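Local structure of type I topoisomerase, putative (Deinococcus radiodurans, 2F4Q) at residues Thr166-Phe171 and Ser178-Thr183; Glu10-Arg15 and Tyr55-Ala60; Asp306-Thr311 and Glu325-Arg330. The protein probably relaxes DNA as a type IB topoisomerase, breaking and rejoining one strand at a time without ATP. All coordinates share one frame; numbering follows the deposited sequence. Where two conformers were deposited one is given.

Interaction 1. Residues Thr166-Phe171 and Ser178-Thr183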
loop_
_atom_site.group_PDB
_atom_site.type_symbol
_atom_site.label_atom_id
_atom_site.label_comp_id
_atom_site.label_asym_id
_atom_site.label_seq_id
_atom_site.Cartn_x
_atom_site.Cartn_y
_atom_site.Cartn_z
ATOM N N THR A 166 -19.367 10.630 3.037
ATOM C CA THR A 166 -19.285 9.184 2.806
ATOM C C THR A 166 -19.302 8.848 1.321
ATOM O O THR A 166 -20.154 9.326 0.570
ATOM C CB THR A 166 -20.411 8.422 3.532
ATOM O OG1 THR A 166 -20.365 8.734 4.929
ATOM C CG2 THR A 166 -20.243 6.909 3.353
ATOM N N VAL A 167 -18.330 8.037 0.924
ATOM C CA VAL A 167 -18.183 7.581 -0.449
ATOM C C VAL A 167 -18.399 6.073 -0.430
ATOM O O VAL A 167 -17.671 5.343 0.254
ATOM C CB VAL A 167 -16.779 7.937 -1.012
ATOM C CG1 VAL A 167 -16.677 7.553 -2.465
ATOM C CG2 VAL A 167 -16.504 9.429 -0.860
ATOM N N THR A 168 -19.409 5.607 -1.160
ATOM C CA THR A 168 -19.734 4.185 -1.167
ATOM C C THR A 168 -19.531 3.625 -2.562
ATOM O O THR A 168 -20.130 4.120 -3.524
ATOM C CB THR A 168 -21.186 3.930 -0.718
ATOM O OG1 THR A 168 -21.380 4.482 0.589
ATOM C CG2 THR A 168 -21.487 2.421 -0.668
ATOM N N PHE A 169 -18.698 2.590 -2.654
ATOM C CA PHE A 169 -18.422 1.919 -3.920
ATOM C C PHE A 169 -19.170 0.594 -3.954
ATOM O O PHE A 169 -19.104 -0.181 -2.994
ATOM C CB PHE A 169 -16.921 1.659 -4.103
ATOM C CG PHE A 169 -16.080 2.904 -4.130
ATOM C CD1 PHE A 169 -15.820 3.555 -5.338
ATOM C CD2 PHE A 169 -15.552 3.432 -2.953
ATOM C CE1 PHE A 169 -15.044 4.716 -5.372
ATOM C CE2 PHE A 169 -14.776 4.600 -2.979
ATOM C CZ PHE A 169 -14.516 5.231 -4.183
ATOM N N ARG A 170 -19.882 0.344 -5.056
ATOM C CA ARG A 170 -20.543 -0.933 -5.287
ATOM C C ARG A 170 -20.328 -1.353 -6.732
ATOM O O ARG A 170 -20.761 -0.666 -7.658
ATOM C CB ARG A 170 -22.043 -0.842 -5.005
ATOM C CG ARG A 170 -22.397 -0.553 -3.531
ATOM C CD ARG A 170 -23.903 -0.495 -3.298
ATOM N NE ARG A 170 -24.554 -1.736 -3.726
ATOM C CZ ARG A 170 -24.657 -2.841 -2.984
ATOM N NH1 ARG A 170 -24.189 -2.872 -1.734
ATOM N NH2 ARG A 170 -25.258 -3.918 -3.473
ATOM N N PHE A 171 -19.660 -2.479 -6.923
ATOM C CA PHE A 171 -19.421 -2.979 -8.278
ATOM C C PHE A 171 -19.162 -4.472 -8.268
ATOM O O PHE A 171 -18.828 -5.048 -7.226
ATOM C CB PHE A 171 -18.237 -2.244 -8.938
ATOM C CG PHE A 171 -16.928 -2.404 -8.206
ATOM C CD1 PHE A 171 -16.015 -3.388 -8.584
ATOM C CD2 PHE A 171 -16.604 -1.558 -7.145
ATOM C CE1 PHE A 171 -14.800 -3.533 -7.904
ATOM C CE2 PHE A 171 -15.388 -1.704 -6.457
ATOM C CZ PHE A 171 -14.484 -2.687 -6.853
ATOM N N SER A 178 -18.851 -9.684 -5.667
ATOM C CA SER A 178 -19.279 -8.427 -5.034
ATOM C C SER A 178 -18.134 -7.645 -4.416
ATOM O O SER A 178 -17.258 -8.203 -3.740
ATOM C CB SER A 178 -20.328 -8.718 -3.957
ATOM O OG SER A 178 -20.549 -7.586 -3.134
ATOM N N GLN A 179 -18.136 -6.338 -4.667
ATOM C CA GLN A 179 -17.267 -5.441 -3.934
ATOM C C GLN A 179 -18.118 -4.287 -3.443
ATOM O O GLN A 179 -18.685 -3.548 -4.238
ATOM C CB GLN A 179 -16.107 -4.952 -4.801
ATOM C CG GLN A 179 -15.073 -6.016 -5.180
ATOM C CD GLN A 179 -14.152 -6.381 -4.019
ATOM O OE1 GLN A 179 -14.478 -7.240 -3.198
ATOM N NE2 GLN A 179 -13.005 -5.718 -3.944
ATOM N N HIS A 180 -18.259 -4.181 -2.126
ATOM C CA HIS A 180 -18.944 -3.056 -1.513
ATOM C C HIS A 180 -17.997 -2.477 -0.468
ATOM O O HIS A 180 -17.509 -3.188 0.419
ATOM C CB HIS A 180 -20.263 -3.482 -0.858
ATOM C CG HIS A 180 -20.935 -2.390 -0.077
ATOM N ND1 HIS A 180 -20.554 -2.041 1.201
ATOM C CD2 HIS A 180 -21.962 -1.567 -0.397
ATOM C CE1 HIS A 180 -21.316 -1.053 1.634
ATOM N NE2 HIS A 180 -22.185 -0.753 0.685
ATOM N N LYS A 181 -17.690 -1.196 -0.618
ATOM C CA LYS A 181 -16.723 -0.529 0.242
ATOM C C LYS A 181 -17.219 0.873 0.494
ATOM O O LYS A 181 -17.629 1.561 -0.435
ATOM C CB LYS A 181 -15.355 -0.455 -0.437
ATOM C CG LYS A 181 -14.849 -1.768 -1.013
ATOM C CD LYS A 181 -14.117 -2.599 0.023
ATOM C CE LYS A 181 -13.562 -3.861 -0.632
ATOM N NZ LYS A 181 -12.411 -4.412 0.120
ATOM N N ALA A 182 -17.188 1.295 1.750
ATOM C CA ALA A 182 -17.558 2.659 2.075
ATOM C C ALA A 182 -16.471 3.281 2.934
ATOM O O ALA A 182 -15.945 2.638 3.847
ATOM C CB ALA A 182 -18.897 2.696 2.778
ATOM N N THR A 183 -16.119 4.524 2.620
ATOM C CA THR A 183 -15.159 5.263 3.430
ATOM C C THR A 183 -15.673 6.676 3.682
ATOM O O THR A 183 -16.403 7.242 2.863
ATOM C CB THR A 183 -13.732 5.253 2.806
ATOM O OG1 THR A 183 -12.835 6.043 3.605
ATOM C CG2 THR A 183 -13.748 5.789 1.396
#

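Interaction 2. Residues Glu10-Arg15 and Tyr55-Ala60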
loop_
_atom_site.group_PDB
_atom_site.type_symbol
_atom_site.label_atom_id
_atom_site.label_comp_id
_atom_site.label_asym_id
_atom_site.label_seq_id
_atom_site.Cartn_x
_atom_site.Cartn_y
_atom_site.Cartn_z
ATOM N N GLU A 10 17.266 14.123 0.998
ATOM C CA GLU A 10 17.779 14.806 2.186
ATOM C C GLU A 10 18.430 13.819 3.161
ATOM O O GLU A 10 18.967 14.219 4.198
ATOM C CB GLU A 10 16.645 15.565 2.885
ATOM C CG GLU A 10 16.017 16.675 2.043
ATOM C CD GLU A 10 14.582 16.990 2.440
ATOM O OE1 GLU A 10 14.090 18.071 2.052
ATOM O OE2 GLU A 10 13.940 16.166 3.131
ATOM N N GLU A 11 18.387 12.536 2.806
ATOM C CA GLU A 11 18.860 11.450 3.661
ATOM C C GLU A 11 19.958 10.623 2.980
ATOM O O GLU A 11 20.924 10.208 3.624
ATOM C CB GLU A 11 17.675 10.551 4.041
ATOM C CG GLU A 11 18.015 9.348 4.916
ATOM C CD GLU A 11 16.969 8.243 4.838
ATOM O OE1 GLU A 11 15.879 8.475 4.268
ATOM O OE2 GLU A 11 17.241 7.134 5.346
ATOM N N TYR A 12 19.802 10.399 1.677
ATOM C CA TYR A 12 20.655 9.483 0.917
ATOM C C TYR A 12 22.010 10.076 0.524
ATOM O O TYR A 12 22.185 11.297 0.508
ATOM C CB TYR A 12 19.909 8.991 -0.330
ATOM C CG TYR A 12 18.983 7.814 -0.083
ATOM C CD1 TYR A 12 18.179 7.751 1.057
ATOM C CD2 TYR A 12 18.901 6.766 -1.002
ATOM C CE1 TYR A 12 17.332 6.670 1.285
ATOM C CE2 TYR A 12 18.054 5.681 -0.784
ATOM C CZ TYR A 12 17.277 5.642 0.360
ATOM O OH TYR A 12 16.438 4.575 0.579
ATOM N N LEU A 13 22.957 9.193 0.214
ATOM C CA LEU A 13 24.289 9.587 -0.250
ATOM C C LEU A 13 24.244 9.947 -1.729
ATOM O O LEU A 13 23.660 9.216 -2.535
ATOM C CB LEU A 13 25.299 8.457 -0.026
ATOM C CG LEU A 13 25.511 7.895 1.383
ATOM C CD1 LEU A 13 26.277 6.583 1.315
ATOM C CD2 LEU A 13 26.227 8.893 2.287
ATOM N N ARG A 14 24.861 11.071 -2.082
ATOM C CA ARG A 14 24.871 11.545 -3.462
ATOM C C ARG A 14 26.140 11.097 -4.186
ATOM O O ARG A 14 27.253 11.335 -3.710
ATOM C CB ARG A 14 24.733 13.069 -3.507
ATOM C CG ARG A 14 24.280 13.616 -4.853
ATOM C CD ARG A 14 24.344 15.135 -4.884
ATOM N NE ARG A 14 23.922 15.677 -6.176
ATOM C CZ ARG A 14 24.108 16.936 -6.565
ATOM N NH1 ARG A 14 24.717 17.807 -5.768
ATOM N NH2 ARG A 14 23.685 17.327 -7.761
ATOM N N ARG A 15 25.958 10.444 -5.332
ATOM C CA ARG A 15 27.074 9.983 -6.157
ATOM C C ARG A 15 27.689 11.152 -6.915
ATOM O O ARG A 15 26.975 11.941 -7.542
ATOM C CB ARG A 15 26.616 8.892 -7.133
ATOM C CG ARG A 15 27.751 8.180 -7.863
ATOM C CD ARG A 15 27.251 6.971 -8.644
ATOM N NE ARG A 15 26.656 7.334 -9.931
ATOM C CZ ARG A 15 26.217 6.458 -10.834
ATOM N NH1 ARG A 15 26.296 5.153 -10.604
ATOM N NH2 ARG A 15 25.696 6.890 -11.975
ATOM N N TYR A 55 21.290 9.083 -6.191
ATOM C CA TYR A 55 21.324 8.936 -4.744
ATOM C C TYR A 55 21.325 7.459 -4.388
ATOM O O TYR A 55 20.576 6.667 -4.965
ATOM C CB TYR A 55 20.143 9.648 -4.086
ATOM C CG TYR A 55 20.157 11.150 -4.251
ATOM C CD1 TYR A 55 19.663 11.749 -5.410
ATOM C CD2 TYR A 55 20.654 11.976 -3.244
ATOM C CE1 TYR A 55 19.671 13.128 -5.567
ATOM C CE2 TYR A 55 20.667 13.360 -3.389
ATOM C CZ TYR A 55 20.174 13.928 -4.555
ATOM O OH TYR A 55 20.180 15.294 -4.713
ATOM N N VAL A 56 22.189 7.097 -3.446
ATOM C CA VAL A 56 22.355 5.716 -3.007
ATOM C C VAL A 56 22.193 5.662 -1.490
ATOM O O VAL A 56 22.563 6.605 -0.784
ATOM C CB VAL A 56 23.743 5.146 -3.418
ATOM C CG1 VAL A 56 23.793 3.636 -3.214
ATOM C CG2 VAL A 56 24.064 5.482 -4.870
ATOM N N SER A 57 21.635 4.559 -0.998
ATOM C CA SER A 57 21.328 4.404 0.419
ATOM C C SER A 57 22.567 4.228 1.295
ATOM O O SER A 57 23.444 3.422 0.975
ATOM C CB SER A 57 20.376 3.228 0.632
ATOM O OG SER A 57 19.991 3.136 1.991
ATOM N N PRO A 58 22.641 4.992 2.403
ATOM C CA PRO A 58 23.667 4.786 3.428
ATOM C C PRO A 58 23.312 3.636 4.376
ATOM O O PRO A 58 24.189 3.113 5.068
ATOM C CB PRO A 58 23.680 6.117 4.182
ATOM C CG PRO A 58 22.303 6.662 4.020
ATOM C CD PRO A 58 21.751 6.125 2.726
ATOM N N ASP A 59 22.033 3.264 4.399
ATOM C CA ASP A 59 21.533 2.160 5.213
ATOM C C ASP A 59 21.308 0.925 4.343
ATOM O O ASP A 59 20.624 0.987 3.317
ATOM C CB ASP A 59 20.232 2.568 5.919
ATOM C CG ASP A 59 19.596 1.427 6.702
ATOM O OD1 ASP A 59 20.299 0.775 7.504
ATOM O OD2 ASP A 59 18.384 1.189 6.523
ATOM N N ALA A 60 21.883 -0.196 4.771
ATOM C CA ALA A 60 21.823 -1.451 4.024
ATOM C C ALA A 60 20.432 -2.083 4.014
ATOM O O ALA A 60 20.128 -2.908 3.149
ATOM C CB ALA A 60 22.858 -2.436 4.565
#

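Interaction 3. Residues Asp306-Thr311 and Glu325-Arg330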
loop_
_atom_site.group_PDB
_atom_site.type_symbol
_atom_site.label_atom_id
_atom_site.label_comp_id
_atom_site.label_asym_id
_atom_site.label_seq_id
_atom_site.Cartn_x
_atom_site.Cartn_y
_atom_site.Cartn_z
ATOM N N ASP A 306 -1.888 -7.282 22.268
ATOM C CA ASP A 306 -0.746 -7.794 22.985
ATOM C C ASP A 306 0.574 -7.301 22.405
ATOM O O ASP A 306 1.621 -7.481 23.014
ATOM C CB ASP A 306 -0.808 -9.326 23.004
ATOM C CG ASP A 306 -2.076 -9.845 23.676
ATOM O OD1 ASP A 306 -2.404 -9.366 24.785
ATOM O OD2 ASP A 306 -2.751 -10.727 23.105
ATOM N N TYR A 307 0.518 -6.664 21.237
ATOM C CA TYR A 307 1.733 -6.261 20.551
ATOM C C TYR A 307 1.960 -4.755 20.493
ATOM O O TYR A 307 2.809 -4.261 19.755
ATOM C CB TYR A 307 1.823 -6.934 19.181
ATOM C CG TYR A 307 2.212 -8.387 19.322
ATOM C CD1 TYR A 307 3.552 -8.752 19.460
ATOM C CD2 TYR A 307 1.241 -9.392 19.349
ATOM C CE1 TYR A 307 3.923 -10.087 19.611
ATOM C CE2 TYR A 307 1.603 -10.742 19.495
ATOM C CZ TYR A 307 2.945 -11.073 19.620
ATOM O OH TYR A 307 3.335 -12.388 19.776
ATOM N N GLU A 308 1.207 -4.031 21.307
ATOM C CA GLU A 308 1.360 -2.584 21.377
ATOM C C GLU A 308 2.720 -2.198 21.942
ATOM O O GLU A 308 3.278 -2.933 22.755
ATOM C CB GLU A 308 0.195 -1.970 22.145
ATOM C CG GLU A 308 -1.049 -1.902 21.270
ATOM C CD GLU A 308 -2.328 -1.586 22.021
ATOM O OE1 GLU A 308 -2.266 -1.007 23.129
ATOM O OE2 GLU A 308 -3.404 -1.922 21.477
ATOM N N PRO A 309 3.287 -1.063 21.477
ATOM C CA PRO A 309 4.598 -0.680 22.008
ATOM C C PRO A 309 4.590 -0.482 23.517
ATOM O O PRO A 309 3.574 -0.075 24.087
ATOM C CB PRO A 309 4.916 0.633 21.281
ATOM C CG PRO A 309 3.639 1.100 20.701
ATOM C CD PRO A 309 2.810 -0.118 20.450
ATOM N N ARG A 310 5.718 -0.786 24.154
ATOM C CA ARG A 310 5.838 -0.697 25.609
ATOM C C ARG A 310 6.831 0.382 26.048
ATOM O O ARG A 310 7.006 0.621 27.240
ATOM C CB ARG A 310 6.244 -2.047 26.208
ATOM C CG ARG A 310 5.285 -3.200 25.914
ATOM C CD ARG A 310 5.440 -4.297 26.967
ATOM N NE ARG A 310 4.738 -5.527 26.594
ATOM C CZ ARG A 310 4.861 -6.690 27.237
ATOM N NH1 ARG A 310 5.663 -6.796 28.295
ATOM N NH2 ARG A 310 4.185 -7.751 26.824
ATOM N N THR A 311 7.492 1.008 25.077
ATOM C CA THR A 311 8.412 2.116 25.341
ATOM C C THR A 311 8.258 3.186 24.264
ATOM O O THR A 311 7.720 2.922 23.177
ATOM C CB THR A 311 9.898 1.663 25.333
ATOM O OG1 THR A 311 10.227 1.157 24.025
ATOM C CG2 THR A 311 10.184 0.587 26.397
ATOM N N GLU A 325 -2.093 -0.500 12.811
ATOM C CA GLU A 325 -1.015 -0.782 11.856
ATOM C C GLU A 325 0.267 -1.120 12.593
ATOM O O GLU A 325 0.961 -2.075 12.237
ATOM C CB GLU A 325 -0.776 0.418 10.940
ATOM C CG GLU A 325 -1.767 0.512 9.785
ATOM C CD GLU A 325 -1.758 1.895 9.128
ATOM O OE1 GLU A 325 -1.028 2.785 9.593
ATOM O OE2 GLU A 325 -2.507 2.086 8.156
ATOM N N GLY A 326 0.573 -0.313 13.609
ATOM C CA GLY A 326 1.795 -0.462 14.413
ATOM C C GLY A 326 1.798 -1.756 15.201
ATOM O O GLY A 326 2.826 -2.443 15.289
ATOM N N ALA A 327 0.642 -2.092 15.766
ATOM C CA ALA A 327 0.487 -3.344 16.502
ATOM C C ALA A 327 0.659 -4.543 15.580
ATOM O O ALA A 327 1.305 -5.527 15.954
ATOM C CB ALA A 327 -0.858 -3.384 17.231
ATOM N N LEU A 328 0.113 -4.451 14.364
ATOM C CA LEU A 328 0.328 -5.513 13.379
ATOM C C LEU A 328 1.796 -5.649 13.021
ATOM O O LEU A 328 2.304 -6.768 12.942
ATOM C CB LEU A 328 -0.517 -5.300 12.126
ATOM C CG LEU A 328 -0.298 -6.348 11.031
ATOM C CD1 LEU A 328 -0.601 -7.755 11.553
ATOM C CD2 LEU A 328 -1.175 -6.017 9.834
ATOM N N LYS A 329 2.482 -4.526 12.813
ATOM C CA LYS A 329 3.902 -4.574 12.479
ATOM C C LYS A 329 4.669 -5.291 13.574
ATOM O O LYS A 329 5.453 -6.190 13.293
ATOM C CB LYS A 329 4.487 -3.189 12.247
ATOM C CG LYS A 329 5.863 -3.236 11.601
ATOM C CD LYS A 329 6.469 -1.847 11.476
ATOM C CE LYS A 329 7.776 -1.909 10.681
ATOM N NZ LYS A 329 8.600 -0.654 10.785
ATOM N N ARG A 330 4.406 -4.919 14.826
ATOM C CA ARG A 330 5.093 -5.562 15.945
ATOM C C ARG A 330 4.750 -7.048 16.067
ATOM O O ARG A 330 5.633 -7.883 16.353
ATOM C CB ARG A 330 4.812 -4.811 17.245
ATOM C CG ARG A 330 5.473 -3.425 17.302
ATOM C CD ARG A 330 5.306 -2.767 18.685
ATOM N NE ARG A 330 5.685 -3.661 19.787
ATOM C CZ ARG A 330 6.937 -3.916 20.152
ATOM N NH1 ARG A 330 7.951 -3.330 19.526
ATOM N NH2 ARG A 330 7.183 -4.756 21.148
HETATM O O HOH W 1 4.321 -5.661 22.773
#

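Interaction 1. Residues Thr166-Phe171 and Ser178-Thr183
Phe171 and Gln179 pack side by side on the buried face of these two antiparallel strands, each covered over a large area by the other strand. Gln179 CB sits over one face of the Phe171 ring, 3.7 Å from the ring centroid and 19° off its normal, which meets the geometry of a CH-pi contact. The ring reaches it because Phe171 CG lies between the backbone N and the carbonyl carbon (chi1 61°), turning the ring back over the neighbouring strand. Val167, Phe169, Lys181 and Thr183 share this buried face. Lys181 O lies near the plane of the Phe169 ring, 3.8 Å from Phe169 CD2, while Phe136 meets the same ring edge-to-face and helix 186-196 covers Val167 and Thr183. The amino end of Lys181 leaves the contact to form a salt bridge with Asp277 and a hydrogen bond to Ala134 O. The other face is looser and more open to solvent. There Thr168 OG1 is 3.8 Å from Ala182 CB. Arg170 and His180 cross beside them, but His180 was modelled in two conformers, so their fine geometry is doubtful. Between the faces runs a regular ladder of six backbone hydrogen bonds. Phe169 N to Lys181 O is the shortest at 2.7 Å, and Gln179 N to Phe171 O is the most bent, with 145° at the hydrogen. The strands run antiparallel and follow each other closely in sequence, as in a classic beta hairpin. A hairpin in the catalytic domain of type IB topoisomerases carries an active-site lysine on its turn, and this one is probably its counterpart.

Interaction 2. Residues Glu10-Arg15 and Tyr55-Ala60
Tyr12 and Tyr55 meet through their CB atoms, 3.8 Å apart, at the apolar centre of this contact. From there the Tyr12 ring runs along residues 56-58, with Ser57 CA 4.0 Å from its centroid over one face, a CH-pi contact. Pro58 CD lies 4.3 Å from Tyr12 CD1. Pro58 also meets Leu13, its CB 3.8 Å from Leu13 CG, the two side chains crossing at a slant. Farther out, Arg14 lays its aliphatic part over a face of Tyr55, Arg14 CG being 4.3 Å from the ring centroid. With Arg14 CG opposite the backbone N (chi1 -161°) and the chain straight from CG to NE, the arginine passes across the ring toward the hydroxyl. Its guanidinium goes on to a salt bridge with Asp53, and Phe67 packs against the Tyr55 ring. Two backbone hydrogen bonds join the strands: Val56 N to Leu13 O is short and nearly straight (2.7 Å, 169° at the hydrogen), whereas Leu13 N to Val56 O is more bent. At the polar edge, Ser57 OG donates to Asp59 O over 2.6 Å, along a lone pair of that carbonyl, so the serine reaches the backbone two residues on. The Tyr12 hydroxyl bonds to Leu64 O on the adjoining strand. The chemistry is thus divided: aromatic and aliphatic carbons fill the space between the two segments, while the polar ends of Tyr12 and Arg14 find partners outside both and Ser57 OG finds one within its own segment, consistent with a pairing that depends on carbon packing as much as on its single hydrogen-bonded pair.

Interaction 3. Residues Asp306-Thr311 and Glu325-Arg330
Arg330 and Tyr307 share the direct polar link of this contact, a weak hydrogen bond from Arg330 NE to Tyr307 O at 2.9 Å, with only 128° at the hydrogen. The carbonyl lies near the plane of the guanidinium, at its edge, where a bend in the arginine chain (chi3 50°) brings NE round. A water adds indirect links: it donates to Glu308 O at 2.9 Å and to Asp306 O at a longer distance, and accepts a weak bond from Arg330 NH2. Two acceptors of the loop and a donor of the helix are thereby joined through one solvent molecule. Van der Waals contacts supply the rest. Tyr307 CB rests 3.6 Å from Ala327 O, and Tyr307 CD1 comes 3.8 Å from Arg330 O, so the tyrosine runs along the helix flank. Arg330 CD packs across Pro309 CD at 4.0 Å, and Glu308 CG touches Ala327 CB at 4.3 Å. Among charged groups, the Glu308 carboxylate turns to a salt bridge with Arg323. The loop 306-311 leads into helix 312-316, whose start Thr311 caps with its side chain. Leu318 also meets Pro309 and Arg330, while Leu328 of the helix packs against helix 235-254 and Lys329 against helix 91-113, so helix 323-333 has the loop on one flank, helix 235-254 on the side where Leu328 points away from it, and helix 91-113 along Lys329.

How the interactions relate
The three contacts lie apart in the fold and share no strand or helix; interactions 1 and 2 are on opposite sides of the chain's centre, their centres about 41 Å apart. Interactions 1 and 2 both pair antiparallel strands and are partly buried, yet the first joins sequence neighbours in a long regular hairpin of the catalytic core, whereas the second brings together parts 40 residues apart with just two backbone bonds. Interaction 3 is a surface contact between a loop and a helix; it has no strand ladder and uses an arginine, a water and carbon packing. Nearest atoms of interactions 2 and 3 are about 11 Å apart, without touching.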